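Rpb7-binding protein seb1 (Schizosaccharomyces pombe 972h-, PDB 5MDT) drives transcription termination by binding RNA polymerase II and nascent RNA, its CTD-interacting domain probably recognising the C-terminal repeats of the polymerase. Local coordinates at residues 112-115 and 116-120; 100-103 and 104-108; 63-66 and 67-71. All blocks are in the same frame, centred on the assembly; numbering follows the deposited sequence.

Contact 1 (112-115 and 116-120); sequences QHAP and SAHLP
Pro115 and His118 carry this local contact, at the turn between helix 92-113 and helix 119-131. A single backbone hydrogen bond joins 112-115 to 116-120. His118 N donates to Pro115 O at 2.9 Å, with an N-H...O angle of 161°. The donor stands above the carbonyl plane, 41° out of it. The bond closes a tight turn over Ser116 and Ala117, both with helical phi/psi. The next bond, Leu119 N to Ser116 O at 3.1 Å, continues the same winding.

The second interaction is a CH-pi contact. Pro115 CG lies over one face of the His118 imidazole, 4.2 Å from the ring centroid, above the plane but displaced from the ring centre. Pro115 CD comes nearer to a single ring atom, 3.6 Å from His118 ND1. The imidazole is brought to the pyrrolidine because His118 CG lies beside the backbone N and anti to the carbonyl carbon (chi1 -72°).

Apolar packing adds little more. Ala114 CB lies 4.2 Å from His118 CB and meets the ring obliquely. Ala114 is also the residue where the chain leaves helical phi/psi. Beyond the turn, His118 touches Leu60 of helix 59-79, and Leu119 touches Met151.

Pro115 has no N-H to give, yet its carbonyl accepts and its ring packs on the imidazole. The same residue therefore meets His118 through both backbone and side chain, which probably limits how far the imidazole can swing at this surface turn.

Contact 2 (100-103 and 104-108); sequences AEIT and DSLVA
Leu106 sits one helical turn after Ile102 and packs against it. Leu106 N donates to Ile102 O at 3.1 Å, and the bond is nearly straight. Leu106 CB lies beside the carbonyl oxygens of Ile102 and Thr103. Next comes CG, placed beside the backbone N (chi1 -57°) and resting 3.4 Å from Ile102 O. At the tip, Leu106 CD1 meets Ile102 CD1 at 3.8 Å. The two side chains cross obliquely there. Ile102 reaches this point with CG1 held between its backbone N and carbonyl carbon, the crowded position (chi1 69°). Both side chains touch Tyr48 of helix 40-53, and Leu106 also touches Ala51 there and Leu63 of helix 59-79.

This is a stretch of helix 92-113 in the all-helical CID fold, whose helices wind into a right-handed superhelix, as in related domains. The helix is locally opened here, and two waters fill in. Water 1 donates to Ala100 O at 2.8 Å and accepts from Asp104 N at 3.0 Å. Water 2 does the same one residue on, 2.8 Å from Glu101 O and 2.8 Å from Ser105 N. Each water stands in for a direct i to i+4 bond. Ala100 O also accepts from Thr103 N at 3.1 Å, an i to i+3 bond, and Ile102 departs from regular helical phi/psi (phi -95°).

Direct i to i+4 bonding resumes with the Leu106 N bond to Ile102 O and goes on with Val107 N to Thr103 O. Val107 CG2 also packs against the Thr103 oxygen. The Thr103 hydroxyl turns back along the helix, where OG1 is hydrogen-bonded to Ala99 O. Asp104 and Val107 both touch Leu143 of helix 137-150.

Contact 3 (63-66 and 67-71); sequences LYIL and DSIVR
Four successive i to i+4 backbone bonds join 63-66 to 67-71, from Asp67 N to Leu63 O at 2.8 Å through to Val70 N to Leu66 O at 2.9 Å. The first two donors tilt out of the carbonyl planes, while the last two bonds run nearly straight on from the C=O.

Asp67 is the polar centre. Its CB lies against Leu63 O at 3.3 Å. With CG anti to the backbone N (chi1 169°), the carboxylate reaches the Arg71 side chain, one turn on. Arg71 grips it side-on in a salt bridge. NE donates to Asp67 OD1 at 2.8 Å on the syn side, and NH2 donates to Asp67 OD2 at 2.8 Å from above the carboxylate plane. Both oxygens lie close to the guanidinium plane. Water 3 donates to Asp67 OD2 at 2.7 Å and to Tyr64 O, and Trp129 NE1 of helix 119-131 is hydrogen-bonded to OD1.

Helix 59-79 is a central helix of the CID superhelix, with other helices packed around it. Replacing Asp67 with alanine removes both oxygens, and is likely to leave the Arg71 guanidinium without its mate, the Trp129 indole N-H without this acceptor, and water 3 without one of its two.

On another side of the helix the contacts are apolar. Ile65 and Ile69 run alongside each other in the same direction, and Ile65 CG2 meets Ile69 CD1 at 3.7 Å. Ile65 also touches Leu11 and Leu14 of helix 4-16. Val70 CG1 packs on Leu66 O at 3.3 Å, while Val70 touches Trp96 and Ala99 of helix 92-113.

How the contacts relate
Contact 3 comes first along the chain, on helix 59-79. Contact 2 follows on helix 92-113, and contact 1 at the exit of that helix. The centres of contacts 2 and 3 are about 11 Å apart, and the two touch. Leu66 CD2 packs 3.5 Å from Thr103 OG1, and Leu63 CD2 lies 3.8 Å from Leu106 CB. Contacts 1 and 2 adjoin in sequence, but their centres are about 15 Å apart. Contacts 1 and 3 do not touch; their centres are about 18 Å apart. Helices 59-79 and 92-113 thus pack together through Leu63 and Leu66 inside the CID, and contact 1 turns the chain at the surface into helix 119-131.

Contact 1 (112-115 and 116-120)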
loop_
_atom_site.group_PDB
_atom_site.type_symbol
_atom_site.label_atom_id
_atom_site.label_comp_id
_atom_site.label_asym_id
_atom_site.label_seq_id
_atom_site.Cartn_x
_atom_site.Cartn_y
_atom_site.Cartn_z
ATOM N N GLN A 112 15.562 -0.378 2.578
ATOM C CA GLN A 112 16.571 -1.115 3.341
ATOM C C GLN A 112 16.838 -2.530 2.779
ATOM O O GLN A 112 17.979 -2.959 2.744
ATOM C CB GLN A 112 16.148 -1.185 4.818
ATOM C CG GLN A 112 17.237 -1.650 5.780
ATOM C CD GLN A 112 16.706 -1.856 7.181
ATOM O OE1 GLN A 112 15.693 -1.278 7.589
ATOM N NE2 GLN A 112 17.393 -2.679 7.956
ATOM N N HIS A 113 15.797 -3.228 2.296
ATOM C CA HIS A 113 15.906 -4.639 1.937
ATOM C C HIS A 113 15.779 -5.043 0.484
ATOM O O HIS A 113 16.317 -6.086 0.113
ATOM C CB HIS A 113 14.814 -5.402 2.721
ATOM C CG HIS A 113 15.031 -5.351 4.194
ATOM N ND1 HIS A 113 16.153 -5.922 4.776
ATOM C CD2 HIS A 113 14.295 -4.752 5.152
ATOM C CE1 HIS A 113 16.062 -5.655 6.071
ATOM N NE2 HIS A 113 14.952 -4.968 6.349
ATOM N N ALA A 114 14.997 -4.310 -0.305
ATOM C CA ALA A 114 14.696 -4.723 -1.663
ATOM C C ALA A 114 15.885 -4.673 -2.605
ATOM O O ALA A 114 16.804 -3.860 -2.398
ATOM C CB ALA A 114 13.539 -3.903 -2.225
ATOM N N PRO A 115 15.907 -5.576 -3.613
ATOM C CA PRO A 115 16.984 -5.505 -4.628
ATOM C C PRO A 115 16.957 -4.108 -5.259
ATOM O O PRO A 115 15.876 -3.558 -5.460
ATOM C CB PRO A 115 16.589 -6.569 -5.660
ATOM C CG PRO A 115 15.597 -7.437 -5.001
ATOM C CD PRO A 115 14.904 -6.614 -3.948
ATOM N N SER A 116 18.130 -3.514 -5.528
ATOM C CA SER A 116 18.242 -2.163 -6.088
ATOM C C SER A 116 17.353 -1.907 -7.321
ATOM O O SER A 116 16.835 -0.801 -7.453
ATOM C CB SER A 116 19.697 -1.819 -6.389
ATOM O OG SER A 116 20.407 -1.652 -5.169
ATOM N N ALA A 117 17.136 -2.935 -8.176
ATOM C CA ALA A 117 16.290 -2.891 -9.372
ATOM C C ALA A 117 14.821 -2.554 -9.064
ATOM O O ALA A 117 14.094 -2.107 -9.953
ATOM C CB ALA A 117 16.363 -4.218 -10.106
ATOM N N HIS A 118 14.368 -2.814 -7.826
ATOM C CA HIS A 118 12.981 -2.532 -7.449
ATOM C C HIS A 118 12.792 -1.076 -7.060
ATOM O O HIS A 118 11.662 -0.598 -7.049
ATOM C CB HIS A 118 12.546 -3.448 -6.286
ATOM C CG HIS A 118 12.353 -4.878 -6.698
ATOM N ND1 HIS A 118 11.959 -5.839 -5.781
ATOM C CD2 HIS A 118 12.457 -5.454 -7.922
ATOM C CE1 HIS A 118 11.834 -6.963 -6.465
ATOM N NE2 HIS A 118 12.129 -6.782 -7.764
ATOM N N LEU A 119 13.880 -0.365 -6.749
ATOM C CA LEU A 119 13.783 1.004 -6.243
ATOM C C LEU A 119 13.192 1.997 -7.273
ATOM O O LEU A 119 12.264 2.728 -6.914
ATOM C CB LEU A 119 15.104 1.481 -5.638
ATOM C CG LEU A 119 15.625 0.591 -4.484
ATOM C CD1 LEU A 119 16.951 1.122 -3.942
ATOM C CD2 LEU A 119 14.556 0.361 -3.383
ATOM N N PRO A 120 13.546 1.935 -8.566
ATOM C CA PRO A 120 12.900 2.856 -9.520
ATOM C C PRO A 120 11.399 2.579 -9.656
ATOM O O PRO A 120 10.650 3.476 -10.046
ATOM C CB PRO A 120 13.600 2.574 -10.853
ATOM C CG PRO A 120 14.761 1.739 -10.556
ATOM C CD PRO A 120 14.629 1.145 -9.196
#

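Contact 2 (100-103 and 104-108)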
loop_
_atom_site.group_PDB
_atom_site.type_symbol
_atom_site.label_atom_id
_atom_site.label_comp_id
_atom_site.label_asym_id
_atom_site.label_seq_id
_atom_site.Cartn_x
_atom_site.Cartn_y
_atom_site.Cartn_z
ATOM N N ALA A 100 -2.150 5.598 4.489
ATOM C CA ALA A 100 -1.168 6.693 4.416
ATOM C C ALA A 100 -0.184 6.606 5.596
ATOM O O ALA A 100 1.029 6.768 5.403
ATOM C CB ALA A 100 -1.883 8.041 4.439
ATOM N N GLU A 101 -0.708 6.314 6.805
ATOM C CA GLU A 101 0.062 6.226 8.050
ATOM C C GLU A 101 1.166 5.174 8.020
ATOM O O GLU A 101 2.188 5.362 8.680
ATOM C CB GLU A 101 -0.858 6.010 9.277
ATOM C CG GLU A 101 -1.753 7.193 9.601
ATOM C CD GLU A 101 -1.231 8.177 10.627
ATOM O OE1 GLU A 101 -0.118 8.719 10.431
ATOM O OE2 GLU A 101 -1.956 8.431 11.616
ATOM N N ILE A 102 0.963 4.068 7.293
ATOM C CA ILE A 102 1.988 3.009 7.196
ATOM C C ILE A 102 2.897 3.159 5.950
ATOM O O ILE A 102 3.857 2.402 5.824
ATOM C CB ILE A 102 1.375 1.571 7.260
ATOM C CG1 ILE A 102 0.545 1.247 5.991
ATOM C CG2 ILE A 102 0.572 1.358 8.572
ATOM C CD1 ILE A 102 0.219 -0.278 5.749
ATOM N N THR A 103 2.566 4.064 5.002
ATOM C CA THR A 103 3.318 4.170 3.749
ATOM C C THR A 103 4.807 4.472 3.964
ATOM O O THR A 103 5.631 3.779 3.359
ATOM C CB THR A 103 2.633 5.151 2.790
ATOM O OG1 THR A 103 1.370 4.601 2.459
ATOM C CG2 THR A 103 3.433 5.389 1.496
ATOM N N ASP A 104 5.157 5.479 4.796
ATOM C CA ASP A 104 6.569 5.823 5.019
ATOM C C ASP A 104 7.365 4.604 5.493
ATOM O O ASP A 104 8.435 4.334 4.940
ATOM C CB ASP A 104 6.733 6.991 6.011
ATOM C CG ASP A 104 6.406 8.368 5.469
ATOM O OD1 ASP A 104 5.990 8.463 4.286
ATOM O OD2 ASP A 104 6.565 9.354 6.224
ATOM N N SER A 105 6.821 3.851 6.486
ATOM C CA SER A 105 7.466 2.651 7.054
ATOM C C SER A 105 7.693 1.587 6.003
ATOM O O SER A 105 8.780 0.996 5.971
ATOM C CB SER A 105 6.614 2.035 8.175
ATOM O OG SER A 105 6.492 2.941 9.252
ATOM N N LEU A 106 6.669 1.302 5.163
ATOM C CA LEU A 106 6.815 0.284 4.140
ATOM C C LEU A 106 7.805 0.697 3.052
ATOM O O LEU A 106 8.568 -0.158 2.588
ATOM C CB LEU A 106 5.467 -0.167 3.561
ATOM C CG LEU A 106 4.439 -0.716 4.615
ATOM C CD1 LEU A 106 3.322 -1.465 3.903
ATOM C CD2 LEU A 106 5.113 -1.615 5.674
ATOM N N VAL A 107 7.833 2.002 2.658
ATOM C CA VAL A 107 8.844 2.460 1.669
ATOM C C VAL A 107 10.239 2.361 2.278
ATOM O O VAL A 107 11.168 1.859 1.633
ATOM C CB VAL A 107 8.528 3.852 1.057
ATOM C CG1 VAL A 107 9.661 4.338 0.134
ATOM C CG2 VAL A 107 7.195 3.816 0.300
ATOM N N ALA A 108 10.390 2.796 3.547
ATOM C CA ALA A 108 11.691 2.743 4.232
ATOM C C ALA A 108 12.209 1.309 4.321
ATOM O O ALA A 108 13.376 1.068 4.064
ATOM C CB ALA A 108 11.573 3.346 5.622
HETATM O O HOH W 1 3.530 7.440 6.452
HETATM O O HOH W 2 4.914 4.864 8.346
#

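Contact 3 (63-66 and 67-71)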
loop_
_atom_site.group_PDB
_atom_site.type_symbol
_atom_site.label_atom_id
_atom_site.label_comp_id
_atom_site.label_asym_id
_atom_site.label_seq_id
_atom_site.Cartn_x
_atom_site.Cartn_y
_atom_site.Cartn_z
ATOM N N LEU A 63 4.149 -3.300 -1.737
ATOM C CA LEU A 63 3.877 -1.895 -2.071
ATOM C C LEU A 63 2.839 -1.794 -3.187
ATOM O O LEU A 63 2.020 -0.870 -3.155
ATOM C CB LEU A 63 5.147 -1.143 -2.449
ATOM C CG LEU A 63 6.069 -0.841 -1.244
ATOM C CD1 LEU A 63 7.367 -0.221 -1.713
ATOM C CD2 LEU A 63 5.388 0.092 -0.257
ATOM N N TYR A 64 2.817 -2.751 -4.158
ATOM C CA TYR A 64 1.759 -2.738 -5.180
ATOM C C TYR A 64 0.388 -3.028 -4.526
ATOM O O TYR A 64 -0.636 -2.486 -4.957
ATOM C CB TYR A 64 2.029 -3.779 -6.268
ATOM C CG TYR A 64 3.176 -3.421 -7.195
ATOM C CD1 TYR A 64 3.535 -2.092 -7.416
ATOM C CD2 TYR A 64 3.845 -4.404 -7.913
ATOM C CE1 TYR A 64 4.544 -1.751 -8.330
ATOM C CE2 TYR A 64 4.862 -4.077 -8.820
ATOM C CZ TYR A 64 5.207 -2.751 -9.019
ATOM O OH TYR A 64 6.181 -2.426 -9.932
ATOM N N ILE A 65 0.376 -3.894 -3.488
ATOM C CA ILE A 65 -0.900 -4.166 -2.777
ATOM C C ILE A 65 -1.350 -2.868 -2.072
ATOM O O ILE A 65 -2.510 -2.481 -2.201
ATOM C CB ILE A 65 -0.740 -5.347 -1.779
ATOM C CG1 ILE A 65 -0.554 -6.663 -2.551
ATOM C CG2 ILE A 65 -1.962 -5.444 -0.783
ATOM C CD1 ILE A 65 0.049 -7.754 -1.661
ATOM N N LEU A 66 -0.449 -2.233 -1.318
ATOM C CA LEU A 66 -0.708 -0.976 -0.624
ATOM C C LEU A 66 -1.219 0.071 -1.609
ATOM O O LEU A 66 -2.201 0.737 -1.318
ATOM C CB LEU A 66 0.574 -0.452 0.065
ATOM C CG LEU A 66 0.477 0.945 0.710
ATOM C CD1 LEU A 66 -0.515 0.950 1.895
ATOM C CD2 LEU A 66 1.864 1.409 1.234
ATOM N N ASP A 67 -0.569 0.185 -2.787
ATOM C CA ASP A 67 -0.953 1.145 -3.803
ATOM C C ASP A 67 -2.399 0.942 -4.235
ATOM O O ASP A 67 -3.174 1.901 -4.286
ATOM C CB ASP A 67 -0.021 1.013 -5.021
ATOM C CG ASP A 67 -0.529 1.801 -6.216
ATOM O OD1 ASP A 67 -0.802 3.017 -6.055
ATOM O OD2 ASP A 67 -0.768 1.177 -7.286
ATOM N N SER A 68 -2.750 -0.300 -4.570
ATOM C CA SER A 68 -4.099 -0.598 -5.068
ATOM C C SER A 68 -5.151 -0.336 -3.988
ATOM O O SER A 68 -6.173 0.299 -4.256
ATOM C CB SER A 68 -4.179 -2.041 -5.539
ATOM O OG SER A 68 -5.457 -2.313 -6.089
ATOM N N ILE A 69 -4.866 -0.757 -2.766
ATOM C CA ILE A 69 -5.811 -0.558 -1.662
ATOM C C ILE A 69 -6.000 0.933 -1.314
ATOM O O ILE A 69 -7.142 1.363 -1.201
ATOM C CB ILE A 69 -5.379 -1.420 -0.466
ATOM C CG1 ILE A 69 -5.685 -2.914 -0.775
ATOM C CG2 ILE A 69 -6.136 -0.961 0.806
ATOM C CD1 ILE A 69 -5.122 -3.893 0.218
ATOM N N VAL A 70 -4.900 1.714 -1.170
ATOM C CA VAL A 70 -5.001 3.136 -0.802
ATOM C C VAL A 70 -5.760 3.934 -1.864
ATOM O O VAL A 70 -6.656 4.699 -1.511
ATOM C CB VAL A 70 -3.653 3.804 -0.398
ATOM C CG1 VAL A 70 -2.701 3.983 -1.591
ATOM C CG2 VAL A 70 -3.894 5.137 0.314
ATOM N N ARG A 71 -5.459 3.707 -3.149
ATOM C CA ARG A 71 -6.176 4.416 -4.218
ATOM C C ARG A 71 -7.663 4.009 -4.295
ATOM O O ARG A 71 -8.506 4.845 -4.615
ATOM C CB ARG A 71 -5.458 4.250 -5.545
ATOM C CG ARG A 71 -4.175 5.093 -5.621
ATOM C CD ARG A 71 -3.583 5.162 -7.025
ATOM N NE ARG A 71 -3.085 3.855 -7.456
ATOM C CZ ARG A 71 -3.747 3.007 -8.238
ATOM N NH1 ARG A 71 -4.935 3.338 -8.734
ATOM N NH2 ARG A 71 -3.229 1.820 -8.526
HETATM O O HOH W 3 -0.907 -1.541 -7.581
#